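Ectonucleotide pyrophosphatase/phosphodiesterase family member 5 (Mus musculus, PDB 5VEO) is a zinc-dependent ectoenzyme that probably hydrolyses phosphodiester or pyrophosphate bonds of nucleotides, with a restricted substrate range. Local coordinates at residues 68-73 with 373-378. The protein carries 1 engineered substitution. Sequence-based numbering, arbitrary orientation.
Sequences GLFAEN and PHNGSF. With NAG (2-acetamido-2-deoxy-beta-D-glucopyranose), chain H.
Asn375 is linked to residues 68-73 by two hydrogen bonds, one from its backbone and one to its side chain, and so illustrates how a glycosylated asparagine can be anchored by the half of its amide that carries no sugar. Its backbone N donates to Gly68 O at 2.8 Å. Its OD1 accepts from Phe70 N at 2.9 Å, an almost straight bond (165° at the hydrogen). With CG anti to its own carbonyl carbon (chi1 -64°), Asn375 extends its amide to that N-H just ahead of helix 71-74, and ND2 is left to carry the sugar, covalently bonded to NAG C1.

Van der Waals contacts frame these bonds. The Phe70 ring lies obliquely beside the amide, their planes 27° apart, and its CE2 comes within 3.6 Å of Asn375 CB; the ring also meets His292. Leu69 crosses the Asn375 side chain at about a right angle, its CD2 3.4 Å from Asn375 OD1 and near Pro373 O and the sugar's ring oxygen. Gly68, which leaves helix 58-67 with positive phi, lies so near His374 that a beta-carbon there would clash with His374 CB.

Around the sugar, Pro373 CB approaches NAG O6 at 3.6 Å, and the amide of Asn73 lies obliquely across from that of Asn375 and also against the sugar ring. An alanine in place of Asn73 would probably open a gap beside the sugar and remove a polar neighbour from Asn375 OD1. The whole is an N-glycosylation site, its Asn-Gly-Ser sequon in the loop between helices 359-366 and 378-381, joined to the turn between helices 58-67 and 71-74 of this alkaline-phosphatase-like phosphodiesterase.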
# COMPACT_ATOMS: atom_id res chain seq x y z
N GLY A 68 9.71 -4.28 5.07
CA GLY A 68 10.71 -4.59 4.06
C GLY A 68 10.54 -5.94 3.42
O GLY A 68 11.46 -6.40 2.73
N LEU A 69 9.39 -6.58 3.61
CA LEU A 69 9.14 -7.94 3.15
C LEU A 69 8.15 -7.99 2.00
O LEU A 69 7.23 -7.18 1.91
CB LEU A 69 8.60 -8.79 4.29
CG LEU A 69 9.58 -9.09 5.44
CD1 LEU A 69 8.83 -9.66 6.63
CD2 LEU A 69 10.65 -10.04 4.96
N PHE A 70 8.33 -8.98 1.14
CA PHE A 70 7.31 -9.34 0.18
C PHE A 70 6.10 -9.95 0.89
O PHE A 70 6.19 -10.40 2.04
CB PHE A 70 7.86 -10.33 -0.84
CG PHE A 70 8.89 -9.74 -1.74
CD1 PHE A 70 8.54 -8.74 -2.62
CD2 PHE A 70 10.20 -10.17 -1.70
CE1 PHE A 70 9.49 -8.19 -3.47
CE2 PHE A 70 11.15 -9.63 -2.55
CZ PHE A 70 10.80 -8.63 -3.42
N ALA A 71 4.96 -9.94 0.19
CA ALA A 71 3.70 -10.35 0.82
C ALA A 71 3.70 -11.82 1.24
O ALA A 71 3.09 -12.16 2.26
CB ALA A 71 2.52 -10.06 -0.11
N GLU A 72 4.35 -12.71 0.49
CA GLU A 72 4.35 -14.10 0.92
C GLU A 72 5.06 -14.28 2.26
O GLU A 72 4.78 -15.26 2.96
CB GLU A 72 4.98 -15.01 -0.15
CG GLU A 72 6.50 -14.86 -0.31
CD GLU A 72 7.07 -15.64 -1.48
OE1 GLU A 72 8.29 -15.53 -1.72
OE2 GLU A 72 6.31 -16.36 -2.16
N ASN A 73 5.96 -13.36 2.62
CA ASN A 73 6.67 -13.40 3.88
C ASN A 73 5.95 -12.67 5.00
O ASN A 73 5.88 -13.18 6.12
CB ASN A 73 8.07 -12.82 3.71
CG ASN A 73 8.85 -13.53 2.62
OD1 ASN A 73 9.16 -12.95 1.59
ND2 ASN A 73 9.10 -14.80 2.82
N PRO A 373 15.14 -9.35 9.50
CA PRO A 373 15.37 -9.90 8.15
C PRO A 373 14.33 -9.36 7.17
O PRO A 373 13.14 -9.33 7.46
CB PRO A 373 15.23 -11.40 8.37
CG PRO A 373 15.65 -11.60 9.80
CD PRO A 373 15.06 -10.42 10.51
N HIS A 374 14.81 -8.94 6.00
CA HIS A 374 13.95 -8.25 5.05
C HIS A 374 14.43 -8.54 3.63
O HIS A 374 15.45 -9.20 3.43
CB HIS A 374 13.96 -6.76 5.33
CG HIS A 374 15.31 -6.15 5.18
ND1 HIS A 374 16.16 -5.97 6.25
CD2 HIS A 374 15.98 -5.73 4.09
CE1 HIS A 374 17.28 -5.42 5.83
NE2 HIS A 374 17.20 -5.27 4.52
N ASN A 375 13.70 -8.01 2.65
CA ASN A 375 13.94 -8.29 1.24
C ASN A 375 14.52 -7.13 0.46
O ASN A 375 14.81 -7.29 -0.73
CB ASN A 375 12.64 -8.73 0.56
CG ASN A 375 12.14 -10.01 1.12
OD1 ASN A 375 11.00 -10.13 1.54
ND2 ASN A 375 13.02 -10.98 1.16
N GLY A 376 14.68 -5.96 1.07
CA GLY A 376 15.23 -4.81 0.40
C GLY A 376 16.71 -4.68 0.66
O GLY A 376 17.35 -5.56 1.24
N SER A 377 17.27 -3.56 0.22
CA SER A 377 18.69 -3.32 0.44
C SER A 377 18.92 -1.84 0.66
O SER A 377 18.54 -1.01 -0.18
CB SER A 377 19.52 -3.80 -0.74
OG SER A 377 20.87 -3.36 -0.58
N PHE A 378 19.54 -1.52 1.79
CA PHE A 378 19.96 -0.14 2.01
C PHE A 378 20.87 0.34 0.89
O PHE A 378 20.81 1.51 0.49
CB PHE A 378 20.66 -0.02 3.35
CG PHE A 378 21.19 1.32 3.59
CD1 PHE A 378 22.54 1.57 3.48
CD2 PHE A 378 20.34 2.36 3.88
CE1 PHE A 378 23.03 2.83 3.68
CE2 PHE A 378 20.82 3.63 4.08
CZ PHE A 378 22.17 3.86 3.99
C1 NAG H . 12.66 -12.22 1.75
C2 NAG H . 13.20 -13.43 1.02
C3 NAG H . 12.87 -14.69 1.81
C4 NAG H . 13.31 -14.56 3.26
C5 NAG H . 12.82 -13.25 3.88
C6 NAG H . 13.41 -12.99 5.24
C7 NAG H . 13.42 -13.43 -1.42
C8 NAG H . 12.72 -13.62 -2.73
N2 NAG H . 12.67 -13.54 -0.33
O3 NAG H . 13.53 -15.79 1.20
O4 NAG H . 12.77 -15.65 4.01
O5 NAG H . 13.22 -12.16 3.05
O6 NAG H . 14.82 -13.20 5.24
O7 NAG H . 14.63 -13.21 -1.36